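Local coordinates for beta-glucoside phosphorylase BglX (Unidentified, PDB 5VQE), which probably breaks beta-glucosides by phosphorolysis, passing the glucose unit to phosphate, as a member of glycoside hydrolase family 3, at residues I148-M153 with P158-R163; S112-A117 with K553-P558; D201-D204 with S210-N213; R171-A176 with Y227-E232. All coordinates share one frame; numbering follows the deposited sequence.

Interaction 1 (I148-M153 with P158-R163); sequences IIDIDM and PITNVR
The guanidinium of R163 has the CD1 methyl of I148 over one face, with I148 CD1 3.7 Å from R163 NE. All three of its nitrogens have partners. R163 NH1 bonds to I159 O at 3.1 Å, in the carbonyl plane but 24° out of the guanidinium plane. NE forms a salt bridge with E94. NH2 bonds to O3 of the bound 2-deoxy-2-fluoro-glucose. I148 CB also rests 3.6 Å from R163 O, and a water bridges I148 O and R163 O.

The second flat group is the D152 carboxylate. Its CG lies anti to the backbone N (chi1 -162°), which carries D152 OD1 to N161 N in a weak hydrogen bond of 3.3 Å. OD2 is held by the hydroxyl of Y515. With an alanine at this site the Y515 hydroxyl would probably lose its acceptor, and N161 N its weak one. Another water joins D150 OD2 to I159 O, while D150 OD2 also bonds to the pocket residue H194.

Both segments belong to the loop after strand 143-144. I149 and I151 turn away to helices 169-184 and 216-232, and I148 and R163 touch strand 191-195.

Interaction 2 (S112-A117 with K553-P558); sequences SPMGVA and KSPVDP
M114 reaches P555 and V556 by an extended start and a late bend. Its CG is anti to the backbone N (chi1 -176°), and chi2 is also extended. Only chi3 (-76°) turns the chain, swinging the terminal methyl aside. The extended part brings M114 CG to within 3.6 Å of P555 CG. The bend then places M114 CE 4.0 Å from V556 CG2. M114 runs at about a right angle to both the proline and the valine.

One turn further along the helix, A117 points its CB at the loop. Its methyl meets the ring at CB, with A117 CB 3.8 Å from P555 CB. The ring thus rests on two residues spaced three apart on the helix.

That helix, 113-119, has a classical N-cap. S112 OG accepts from G115 N at 3.2 Å, and P113 fills the first helical position. The cap oxygen also bonds to Y530 O, and S112 N donates to T531. This helix start, within the family 3 N-terminal domain, is thereby tied to residues far along the chain.

No direct hydrogen bond joins the two segments. A water spans them instead, donating to A117 O at 3.0 Å and to K553 O at 2.8 Å. Next to it, the backbone of K553 bonds to that of A118. Further along the loop, P555 has a backbone bond with S167, and V556 touches Y515.

Interaction 3 (D201-D204 with S210-N213); sequences DYRD and SVNN
The hydrogen bond across this contact runs from V211 N to D201 OD2, at 2.8 Å and 156°. It uses the anti lone pair of that oxygen, the one away from OD1. With CG set opposite the backbone N (chi1 -152°), the D201 carboxylate faces V211.

The salt bridge and a further hydrogen bond lie within 201-204. R203 grips the same carboxylate side-on, NE to OD1 and NH2 to OD2, both on the syn sides. The salt bridge from R203 NH2 to D201 OD2 is 2.9 Å long. Y202 N also donates to D201 OD1, at 2.7 Å and on the anti side. Each carboxylate oxygen is therefore held by two donors, which fixes the rotation of the group. A leucine in place of D201 would probably leave V211 N without this acceptor and the R203 guanidinium without its countercharge, free to swing.

Water adds one more link. A single molecule donates to R203 O and accepts from S210 OG, at 2.7 Å from the latter.

The van der Waals contacts are lighter. S210 CB sits 3.5 Å from D201 OD2. V211 CG2 comes 4.2 Å from R203 NH2, the two side chains lying side by side. R203 CG also covers one face of the Y202 ring, toward its rim.

S210 and N212 bond through their backbones to R244 on strand 237-244. The carboxylate thus ties the loop after strand 191-195 to the short, weakly bonded strand 210-211, which pairs parallel with 237-244 within the TIM-barrel-type domain of family 3 enzymes.

Interaction 4 (R171-A176 with Y227-E232); sequences RIIRMA and YQALIE
I173 and A229 meet where two neighbouring helices of the TIM-barrel-type domain lie side by side. Helices 169-184 and 216-232 run almost parallel here. Their local axes come within 10.0 Å and cross at -22°. Strands 191-195 and 210-211 fall between them in the chain, and L230 rests on I192, consistent with a pair in the helical layer around the barrel strands.

I173 can be followed outward from its backbone. Its CA lies 4.4 Å from L230 CD2. CB itself makes no close contact with the other helix, but it splits into two branches that do. CG2, anti to the backbone N, lies 3.9 Å from A229 CB. CG1 takes the place beside the backbone N (chi1 -68°) and passes the same methyl. Its tip, I173 CD1, ends 4.0 Å from A229 CB. All three outer carbons of the isoleucine are thus gathered round one alanine methyl. I173 also touches I226, one turn earlier on the facing helix.

No hydrogen bond links the two segments, and the contact is apolar throughout. A176, one turn beyond I173, touches I149 of the loop after strand 143-144. On another side of helix 169-184, R171 and R174 both form salt bridges with D120, and R171 CA lies over the centre of the R174 guanidinium.

L230 makes its other approach through CD1. L230 CD1 reaches across to A176 CB at 4.0 Å and also brushes the carbonyl carbon of A176.

How the interactions relate
Interaction 1 is the hub and holds the pocket residue R163, its side chain about 3 Å from the bound sugar. It touches all three others. Toward interaction 2, V162 O lies 3.1 Å from M114 N, a probable hydrogen bond. Toward interaction 4, I149 CG2 packs 3.5 Å from A176 CB. Toward interaction 3, P158 CD meets Y202 O at 3.5 Å. Interactions 2 and 4 also meet, through R171, whose CD is 3.7 Å from A117 O. Interaction 3 touches neither of these, and its S210 side chain is about 10 Å from the sugar. Both segments of interaction 3 lie between the two helices of interaction 4 in the chain.

Interaction 1 (I148-M153 with P158-R163)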
loop_
_atom_site.group_PDB
_atom_site.type_symbol
_atom_site.label_atom_id
_atom_site.label_comp_id
_atom_site.label_asym_id
_atom_site.label_seq_id
_atom_site.Cartn_x
_atom_site.Cartn_y
_atom_site.Cartn_z
ATOM N N ILE A 148 1.365 -5.882 1.268
ATOM C CA ILE A 148 0.002 -5.974 1.767
ATOM C C ILE A 148 -0.510 -7.382 1.513
ATOM O O ILE A 148 -0.576 -7.831 0.362
ATOM C CB ILE A 148 -0.892 -4.928 1.089
ATOM C CG1 ILE A 148 -0.475 -3.531 1.563
ATOM C CG2 ILE A 148 -2.376 -5.176 1.393
ATOM C CD1 ILE A 148 -1.070 -2.411 0.769
ATOM N N ILE A 149 -0.870 -8.080 2.587
ATOM C CA ILE A 149 -1.405 -9.430 2.477
ATOM C C ILE A 149 -2.830 -9.449 3.009
ATOM O O ILE A 149 -3.324 -10.485 3.463
ATOM C CB ILE A 149 -0.508 -10.454 3.199
ATOM C CG1 ILE A 149 -0.293 -10.067 4.667
ATOM C CG2 ILE A 149 0.812 -10.587 2.457
ATOM C CD1 ILE A 149 0.403 -11.157 5.477
ATOM N N ASP A 150 -3.507 -8.304 2.939
ATOM C CA ASP A 150 -4.952 -8.286 3.102
ATOM C C ASP A 150 -5.612 -9.057 1.969
ATOM O O ASP A 150 -5.072 -9.170 0.866
ATOM C CB ASP A 150 -5.487 -6.857 3.102
ATOM C CG ASP A 150 -4.903 -6.011 4.211
ATOM O OD1 ASP A 150 -4.655 -6.558 5.303
ATOM O OD2 ASP A 150 -4.717 -4.793 3.983
ATOM N N ILE A 151 -6.802 -9.580 2.251
ATOM C CA ILE A 151 -7.609 -10.306 1.275
ATOM C C ILE A 151 -8.730 -9.378 0.843
ATOM O O ILE A 151 -9.451 -8.841 1.689
ATOM C CB ILE A 151 -8.178 -11.607 1.875
ATOM C CG1 ILE A 151 -7.065 -12.510 2.404
ATOM C CG2 ILE A 151 -9.018 -12.346 0.844
ATOM C CD1 ILE A 151 -7.572 -13.666 3.259
ATOM N N ASP A 152 -8.891 -9.188 -0.469
ATOM C CA ASP A 152 -9.932 -8.296 -0.990
ATOM C C ASP A 152 -11.274 -9.030 -1.056
ATOM O O ASP A 152 -11.892 -9.180 -2.110
ATOM C CB ASP A 152 -9.525 -7.756 -2.359
ATOM C CG ASP A 152 -10.313 -6.521 -2.769
ATOM O OD1 ASP A 152 -10.820 -5.804 -1.881
ATOM O OD2 ASP A 152 -10.407 -6.250 -3.992
ATOM N N MET A 153 -11.728 -9.487 0.117
ATOM C CA MET A 153 -13.016 -10.166 0.203
ATOM C C MET A 153 -14.162 -9.220 -0.129
ATOM O O MET A 153 -15.003 -9.524 -0.982
ATOM C CB MET A 153 -13.232 -10.744 1.602
ATOM C CG MET A 153 -12.427 -11.949 1.958
ATOM S SD MET A 153 -13.052 -12.699 3.481
ATOM C CE MET A 153 -11.847 -14.012 3.704
ATOM N N PRO A 158 -12.886 0.499 0.644
ATOM C CA PRO A 158 -12.148 1.463 -0.178
ATOM C C PRO A 158 -10.643 1.471 0.022
ATOM O O PRO A 158 -9.944 2.116 -0.770
ATOM C CB PRO A 158 -12.737 2.804 0.284
ATOM C CG PRO A 158 -12.988 2.581 1.727
ATOM C CD PRO A 158 -13.465 1.146 1.837
ATOM N N ILE A 159 -10.129 0.807 1.055
ATOM C CA ILE A 159 -8.724 0.915 1.429
ATOM C C ILE A 159 -7.960 -0.370 1.165
ATOM O O ILE A 159 -6.740 -0.415 1.392
ATOM C CB ILE A 159 -8.580 1.358 2.902
ATOM C CG1 ILE A 159 -7.199 1.955 3.178
ATOM C CG2 ILE A 159 -8.866 0.211 3.869
ATOM C CD1 ILE A 159 -6.954 3.285 2.493
ATOM N N THR A 160 -8.630 -1.407 0.657
ATOM C CA THR A 160 -7.963 -2.609 0.174
ATOM C C THR A 160 -7.881 -2.541 -1.349
ATOM O O THR A 160 -7.009 -1.855 -1.888
ATOM C CB THR A 160 -8.707 -3.852 0.663
ATOM O OG1 THR A 160 -10.116 -3.696 0.441
ATOM C CG2 THR A 160 -8.456 -4.050 2.162
ATOM N N ASN A 161 -8.791 -3.208 -2.052
ATOM C CA ASN A 161 -9.002 -2.970 -3.491
ATOM C C ASN A 161 -7.687 -3.233 -4.223
ATOM O O ASN A 161 -7.052 -4.273 -3.980
ATOM C CB ASN A 161 -9.570 -1.564 -3.651
ATOM C CG ASN A 161 -10.268 -1.366 -4.977
ATOM O OD1 ASN A 161 -9.712 -0.779 -5.915
ATOM N ND2 ASN A 161 -11.499 -1.860 -5.067
ATOM N N VAL A 162 -7.224 -2.329 -5.089
ATOM C CA VAL A 162 -6.044 -2.606 -5.899
ATOM C C VAL A 162 -4.757 -2.651 -5.094
ATOM O O VAL A 162 -3.722 -3.017 -5.649
ATOM C CB VAL A 162 -5.875 -1.569 -7.031
ATOM C CG1 VAL A 162 -7.037 -1.653 -8.004
ATOM C CG2 VAL A 162 -5.719 -0.160 -6.484
ATOM N N ARG A 163 -4.779 -2.281 -3.811
ATOM C CA ARG A 163 -3.582 -2.415 -2.988
ATOM C C ARG A 163 -3.290 -3.864 -2.628
ATOM O O ARG A 163 -2.195 -4.154 -2.126
ATOM C CB ARG A 163 -3.717 -1.585 -1.709
ATOM C CG ARG A 163 -3.814 -0.076 -1.943
ATOM C CD ARG A 163 -4.087 0.651 -0.638
ATOM N NE ARG A 163 -2.901 0.776 0.202
ATOM C CZ ARG A 163 -2.931 0.954 1.519
ATOM N NH1 ARG A 163 -4.094 1.016 2.162
ATOM N NH2 ARG A 163 -1.799 1.056 2.198
HETATM O O HOH W 1 -0.522 -6.166 -2.183
HETATM O O HOH W 2 -5.169 -2.228 2.698
HETATM O O HOH W 3 -11.724 -5.802 0.442
#

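Interaction 2 (S112-A117 with K553-P558)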
loop_
_atom_site.group_PDB
_atom_site.type_symbol
_atom_site.label_atom_id
_atom_site.label_comp_id
_atom_site.label_asym_id
_atom_site.label_seq_id
_atom_site.Cartn_x
_atom_site.Cartn_y
_atom_site.Cartn_z
ATOM N N SER A 112 -0.087 -1.252 -9.643
ATOM C CA SER A 112 -0.720 -1.630 -8.391
ATOM C C SER A 112 -0.457 -3.113 -8.134
ATOM O O SER A 112 -0.206 -3.879 -9.068
ATOM C CB SER A 112 -2.226 -1.364 -8.438
ATOM O OG SER A 112 -2.859 -2.204 -9.399
ATOM N N PRO A 113 -0.506 -3.544 -6.869
ATOM C CA PRO A 113 -0.368 -4.985 -6.601
ATOM C C PRO A 113 -1.408 -5.832 -7.311
ATOM O O PRO A 113 -1.102 -6.950 -7.753
ATOM C CB PRO A 113 -0.503 -5.061 -5.075
ATOM C CG PRO A 113 0.014 -3.743 -4.601
ATOM C CD PRO A 113 -0.439 -2.745 -5.633
ATOM N N MET A 114 -2.639 -5.335 -7.443
ATOM C CA MET A 114 -3.662 -6.148 -8.081
ATOM C C MET A 114 -3.370 -6.320 -9.562
ATOM O O MET A 114 -3.609 -7.396 -10.120
ATOM C CB MET A 114 -5.050 -5.541 -7.877
ATOM C CG MET A 114 -6.138 -6.430 -8.439
ATOM S SD MET A 114 -7.790 -5.812 -8.172
ATOM C CE MET A 114 -8.001 -6.209 -6.427
ATOM N N GLY A 115 -2.837 -5.282 -10.209
ATOM C CA GLY A 115 -2.398 -5.434 -11.587
ATOM C C GLY A 115 -1.338 -6.509 -11.723
ATOM O O GLY A 115 -1.390 -7.341 -12.629
ATOM N N VAL A 116 -0.358 -6.501 -10.824
ATOM C CA VAL A 116 0.612 -7.588 -10.753
ATOM C C VAL A 116 -0.090 -8.928 -10.583
ATOM O O VAL A 116 0.277 -9.925 -11.218
ATOM C CB VAL A 116 1.596 -7.319 -9.604
ATOM C CG1 VAL A 116 2.449 -8.564 -9.307
ATOM C CG2 VAL A 116 2.463 -6.119 -9.950
ATOM N N ALA A 117 -1.090 -8.987 -9.699
ATOM C CA ALA A 117 -1.788 -10.246 -9.458
ATOM C C ALA A 117 -2.514 -10.728 -10.706
ATOM O O ALA A 117 -2.615 -11.938 -10.940
ATOM C CB ALA A 117 -2.784 -10.090 -8.312
ATOM N N LYS A 553 -5.880 -12.073 -16.166
ATOM C CA LYS A 553 -6.879 -12.918 -15.524
ATOM C C LYS A 553 -7.311 -12.246 -14.228
ATOM O O LYS A 553 -6.473 -11.957 -13.368
ATOM C CB LYS A 553 -6.319 -14.314 -15.245
ATOM C CG LYS A 553 -7.243 -15.204 -14.423
ATOM C CD LYS A 553 -6.575 -16.517 -14.066
ATOM C CE LYS A 553 -7.428 -17.318 -13.104
ATOM N NZ LYS A 553 -6.935 -18.718 -12.958
ATOM N N SER A 554 -8.610 -12.000 -14.092
ATOM C CA SER A 554 -9.137 -11.316 -12.922
ATOM C C SER A 554 -8.677 -12.016 -11.640
ATOM O O SER A 554 -8.959 -13.207 -11.465
ATOM C CB SER A 554 -10.660 -11.290 -12.989
ATOM O OG SER A 554 -11.096 -10.494 -14.068
ATOM N N PRO A 555 -7.974 -11.328 -10.737
ATOM C CA PRO A 555 -7.600 -11.924 -9.442
ATOM C C PRO A 555 -8.657 -11.763 -8.362
ATOM O O PRO A 555 -8.375 -12.024 -7.187
ATOM C CB PRO A 555 -6.340 -11.132 -9.077
ATOM C CG PRO A 555 -6.629 -9.760 -9.601
ATOM C CD PRO A 555 -7.468 -9.947 -10.857
ATOM N N VAL A 556 -9.850 -11.356 -8.790
ATOM C CA VAL A 556 -10.973 -10.989 -7.947
ATOM C C VAL A 556 -12.216 -11.264 -8.791
ATOM O O VAL A 556 -12.122 -11.435 -10.007
ATOM C CB VAL A 556 -10.806 -9.501 -7.553
ATOM C CG1 VAL A 556 -11.997 -8.684 -7.915
ATOM C CG2 VAL A 556 -10.391 -9.359 -6.101
ATOM N N ASP A 557 -13.384 -11.344 -8.149
ATOM C CA ASP A 557 -14.631 -11.452 -8.908
ATOM C C ASP A 557 -15.089 -10.056 -9.309
ATOM O O ASP A 557 -15.620 -9.323 -8.468
ATOM C CB ASP A 557 -15.736 -12.135 -8.099
ATOM C CG ASP A 557 -17.065 -12.188 -8.848
ATOM O OD1 ASP A 557 -17.067 -12.043 -10.093
ATOM O OD2 ASP A 557 -18.115 -12.362 -8.189
ATOM N N PRO A 558 -14.915 -9.647 -10.573
ATOM C CA PRO A 558 -15.259 -8.263 -10.937
ATOM C C PRO A 558 -16.744 -7.984 -10.906
ATOM O O PRO A 558 -17.138 -6.808 -10.883
ATOM C CB PRO A 558 -14.689 -8.116 -12.355
ATOM C CG PRO A 558 -14.631 -9.496 -12.886
ATOM C CD PRO A 558 -14.404 -10.411 -11.721
HETATM O O HOH W 4 -4.976 -13.692 -11.675
#

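Interaction 3 (D201-D204 with S210-N213)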
loop_
_atom_site.group_PDB
_atom_site.type_symbol
_atom_site.label_atom_id
_atom_site.label_comp_id
_atom_site.label_asym_id
_atom_site.label_seq_id
_atom_site.Cartn_x
_atom_site.Cartn_y
_atom_site.Cartn_z
ATOM N N ASP A 201 -14.454 -6.180 6.476
ATOM C CA ASP A 201 -15.278 -4.996 6.628
ATOM C C ASP A 201 -15.313 -4.215 5.311
ATOM O O ASP A 201 -14.554 -4.491 4.375
ATOM C CB ASP A 201 -14.715 -4.133 7.760
ATOM C CG ASP A 201 -15.769 -3.290 8.457
ATOM O OD1 ASP A 201 -16.847 -3.038 7.864
ATOM O OD2 ASP A 201 -15.497 -2.863 9.609
ATOM N N TYR A 202 -16.208 -3.225 5.242
ATOM C CA TYR A 202 -16.281 -2.302 4.111
ATOM C C TYR A 202 -15.876 -0.885 4.503
ATOM O O TYR A 202 -16.138 0.066 3.756
ATOM C CB TYR A 202 -17.687 -2.290 3.498
ATOM C CG TYR A 202 -18.805 -1.952 4.458
ATOM C CD1 TYR A 202 -19.275 -2.894 5.361
ATOM C CD2 TYR A 202 -19.407 -0.694 4.450
ATOM C CE1 TYR A 202 -20.301 -2.598 6.242
ATOM C CE2 TYR A 202 -20.438 -0.388 5.329
ATOM C CZ TYR A 202 -20.882 -1.350 6.222
ATOM O OH TYR A 202 -21.905 -1.071 7.103
ATOM N N ARG A 203 -15.234 -0.725 5.653
ATOM C CA ARG A 203 -14.940 0.587 6.194
ATOM C C ARG A 203 -13.438 0.754 6.404
ATOM O O ARG A 203 -12.679 -0.219 6.455
ATOM C CB ARG A 203 -15.740 0.800 7.489
ATOM C CG ARG A 203 -17.254 0.772 7.226
ATOM C CD ARG A 203 -18.087 0.647 8.494
ATOM N NE ARG A 203 -17.768 -0.560 9.250
ATOM C CZ ARG A 203 -18.180 -0.797 10.494
ATOM N NH1 ARG A 203 -18.931 0.096 11.132
ATOM N NH2 ARG A 203 -17.825 -1.913 11.113
ATOM N N ASP A 204 -13.024 2.019 6.511
ATOM C CA ASP A 204 -11.621 2.423 6.480
ATOM C C ASP A 204 -11.129 2.692 7.898
ATOM O O ASP A 204 -11.681 3.553 8.594
ATOM C CB ASP A 204 -11.459 3.676 5.611
ATOM C CG ASP A 204 -10.020 4.171 5.534
ATOM O OD1 ASP A 204 -9.128 3.573 6.169
ATOM O OD2 ASP A 204 -9.779 5.182 4.835
ATOM N N SER A 210 -12.110 -0.480 12.180
ATOM C CA SER A 210 -12.861 -1.427 11.372
ATOM C C SER A 210 -12.716 -2.835 11.954
ATOM O O SER A 210 -11.876 -3.098 12.820
ATOM C CB SER A 210 -12.406 -1.357 9.914
ATOM O OG SER A 210 -11.055 -1.738 9.760
ATOM N N VAL A 211 -13.573 -3.745 11.496
ATOM C CA VAL A 211 -13.793 -5.012 12.191
ATOM C C VAL A 211 -13.701 -6.165 11.204
ATOM O O VAL A 211 -14.465 -6.223 10.229
ATOM C CB VAL A 211 -15.148 -5.032 12.918
ATOM C CG1 VAL A 211 -15.308 -6.305 13.736
ATOM C CG2 VAL A 211 -15.271 -3.822 13.818
ATOM N N ASN A 212 -12.771 -7.084 11.462
ATOM C CA ASN A 212 -12.705 -8.385 10.796
ATOM C C ASN A 212 -13.582 -9.333 11.612
ATOM O O ASN A 212 -13.200 -9.769 12.700
ATOM C CB ASN A 212 -11.250 -8.844 10.712
ATOM C CG ASN A 212 -11.072 -10.146 9.962
ATOM O OD1 ASN A 212 -11.872 -11.071 10.089
ATOM N ND2 ASN A 212 -10.000 -10.228 9.176
ATOM N N ASN A 213 -14.786 -9.622 11.112
ATOM C CA ASN A 213 -15.801 -10.317 11.896
ATOM C C ASN A 213 -15.959 -11.781 11.498
ATOM O O ASN A 213 -16.973 -12.411 11.834
ATOM C CB ASN A 213 -17.140 -9.582 11.791
ATOM C CG ASN A 213 -17.755 -9.668 10.413
ATOM O OD1 ASN A 213 -17.056 -9.647 9.401
ATOM N ND2 ASN A 213 -19.078 -9.766 10.365
HETATM O O HOH W 5 -10.060 -0.733 7.489
#

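Interaction 4 (R171-A176 with Y227-E232)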
loop_
_atom_site.group_PDB
_atom_site.type_symbol
_atom_site.label_atom_id
_atom_site.label_comp_id
_atom_site.label_asym_id
_atom_site.label_seq_id
_atom_site.Cartn_x
_atom_site.Cartn_y
_atom_site.Cartn_z
ATOM N N ARG A 171 -2.957 -17.126 -4.069
ATOM C CA ARG A 171 -2.251 -16.179 -4.929
ATOM C C ARG A 171 -1.594 -15.077 -4.100
ATOM O O ARG A 171 -0.469 -14.654 -4.394
ATOM C CB ARG A 171 -3.209 -15.589 -5.970
ATOM C CG ARG A 171 -2.529 -14.638 -6.938
ATOM C CD ARG A 171 -3.411 -14.197 -8.115
ATOM N NE ARG A 171 -3.897 -15.316 -8.925
ATOM C CZ ARG A 171 -5.142 -15.786 -8.917
ATOM N NH1 ARG A 171 -6.077 -15.245 -8.144
ATOM N NH2 ARG A 171 -5.465 -16.806 -9.703
ATOM N N ILE A 172 -2.276 -14.604 -3.055
ATOM C CA ILE A 172 -1.678 -13.615 -2.162
ATOM C C ILE A 172 -0.364 -14.143 -1.600
ATOM O O ILE A 172 0.647 -13.428 -1.567
ATOM C CB ILE A 172 -2.663 -13.238 -1.041
ATOM C CG1 ILE A 172 -3.886 -12.530 -1.635
ATOM C CG2 ILE A 172 -1.998 -12.332 -0.013
ATOM C CD1 ILE A 172 -5.116 -12.571 -0.744
ATOM N N ILE A 173 -0.365 -15.401 -1.134
ATOM C CA ILE A 173 0.849 -16.000 -0.580
ATOM C C ILE A 173 1.950 -16.031 -1.632
ATOM O O ILE A 173 3.093 -15.641 -1.364
ATOM C CB ILE A 173 0.547 -17.409 -0.025
ATOM C CG1 ILE A 173 -0.362 -17.308 1.209
ATOM C CG2 ILE A 173 1.827 -18.161 0.315
ATOM C CD1 ILE A 173 -0.930 -18.639 1.695
ATOM N N ARG A 174 1.627 -16.497 -2.847
ATOM C CA ARG A 174 2.632 -16.571 -3.912
ATOM C C ARG A 174 3.226 -15.199 -4.199
ATOM O O ARG A 174 4.450 -15.032 -4.274
ATOM C CB ARG A 174 2.022 -17.117 -5.209
ATOM C CG ARG A 174 1.552 -18.540 -5.187
ATOM C CD ARG A 174 1.416 -19.086 -6.614
ATOM N NE ARG A 174 0.335 -18.490 -7.404
ATOM C CZ ARG A 174 -0.949 -18.835 -7.309
ATOM N NH1 ARG A 174 -1.342 -19.754 -6.425
ATOM N NH2 ARG A 174 -1.850 -18.250 -8.090
ATOM N N MET A 175 2.359 -14.210 -4.392
ATOM C CA MET A 175 2.799 -12.891 -4.824
ATOM C C MET A 175 3.575 -12.184 -3.723
ATOM O O MET A 175 4.607 -11.555 -3.983
ATOM C CB MET A 175 1.584 -12.066 -5.248
ATOM C CG MET A 175 0.840 -12.626 -6.455
ATOM S SD MET A 175 1.745 -12.273 -7.966
ATOM C CE MET A 175 0.854 -13.257 -9.188
ATOM N N ALA A 176 3.089 -12.269 -2.487
ATOM C CA ALA A 176 3.758 -11.585 -1.385
ATOM C C ALA A 176 5.135 -12.180 -1.112
ATOM O O ALA A 176 6.088 -11.449 -0.824
ATOM C CB ALA A 176 2.891 -11.646 -0.131
ATOM N N TYR A 227 -0.730 -15.229 7.070
ATOM C CA TYR A 227 0.280 -14.741 8.003
ATOM C C TYR A 227 1.281 -15.838 8.353
ATOM O O TYR A 227 2.495 -15.605 8.334
ATOM C CB TYR A 227 -0.392 -14.159 9.249
ATOM C CG TYR A 227 -0.784 -12.726 8.999
ATOM C CD1 TYR A 227 -2.051 -12.398 8.536
ATOM C CD2 TYR A 227 0.147 -11.702 9.157
ATOM C CE1 TYR A 227 -2.390 -11.091 8.267
ATOM C CE2 TYR A 227 -0.189 -10.389 8.896
ATOM C CZ TYR A 227 -1.447 -10.091 8.443
ATOM O OH TYR A 227 -1.770 -8.788 8.171
ATOM N N GLN A 228 0.800 -17.054 8.629
ATOM C CA GLN A 228 1.715 -18.151 8.928
ATOM C C GLN A 228 2.685 -18.391 7.778
ATOM O O GLN A 228 3.879 -18.610 8.004
ATOM C CB GLN A 228 0.932 -19.427 9.253
ATOM C CG GLN A 228 0.301 -19.416 10.639
ATOM C CD GLN A 228 -0.473 -20.684 10.945
ATOM O OE1 GLN A 228 -1.450 -21.011 10.269
ATOM N NE2 GLN A 228 -0.035 -21.407 11.963
ATOM N N ALA A 229 2.201 -18.320 6.535
ATOM C CA ALA A 229 3.061 -18.610 5.390
ATOM C C ALA A 229 4.158 -17.564 5.223
ATOM O O ALA A 229 5.301 -17.906 4.897
ATOM C CB ALA A 229 2.227 -18.701 4.112
ATOM N N LEU A 230 3.827 -16.283 5.408
ATOM C CA LEU A 230 4.835 -15.237 5.274
ATOM C C LEU A 230 5.788 -15.226 6.464
ATOM O O LEU A 230 6.972 -14.903 6.313
ATOM C CB LEU A 230 4.154 -13.879 5.112
ATOM C CG LEU A 230 3.802 -13.499 3.663
ATOM C CD1 LEU A 230 5.066 -13.224 2.851
ATOM C CD2 LEU A 230 2.977 -14.579 3.000
ATOM N N ILE A 231 5.296 -15.564 7.653
ATOM C CA ILE A 231 6.172 -15.661 8.814
ATOM C C ILE A 231 7.222 -16.738 8.585
ATOM O O ILE A 231 8.421 -16.519 8.790
ATOM C CB ILE A 231 5.343 -15.930 10.081
ATOM C CG1 ILE A 231 4.511 -14.689 10.427
ATOM C CG2 ILE A 231 6.237 -16.306 11.252
ATOM C CD1 ILE A 231 3.424 -14.933 11.456
ATOM N N GLU A 232 6.788 -17.920 8.143
ATOM C CA GLU A 232 7.737 -18.995 7.889
ATOM C C GLU A 232 8.690 -18.636 6.763
ATOM O O GLU A 232 9.852 -19.063 6.775
ATOM C CB GLU A 232 6.988 -20.287 7.569
ATOM C CG GLU A 232 6.081 -20.755 8.701
ATOM C CD GLU A 232 6.798 -20.801 10.040
ATOM O OE1 GLU A 232 7.909 -21.370 10.098
ATOM O OE2 GLU A 232 6.257 -20.251 11.028
#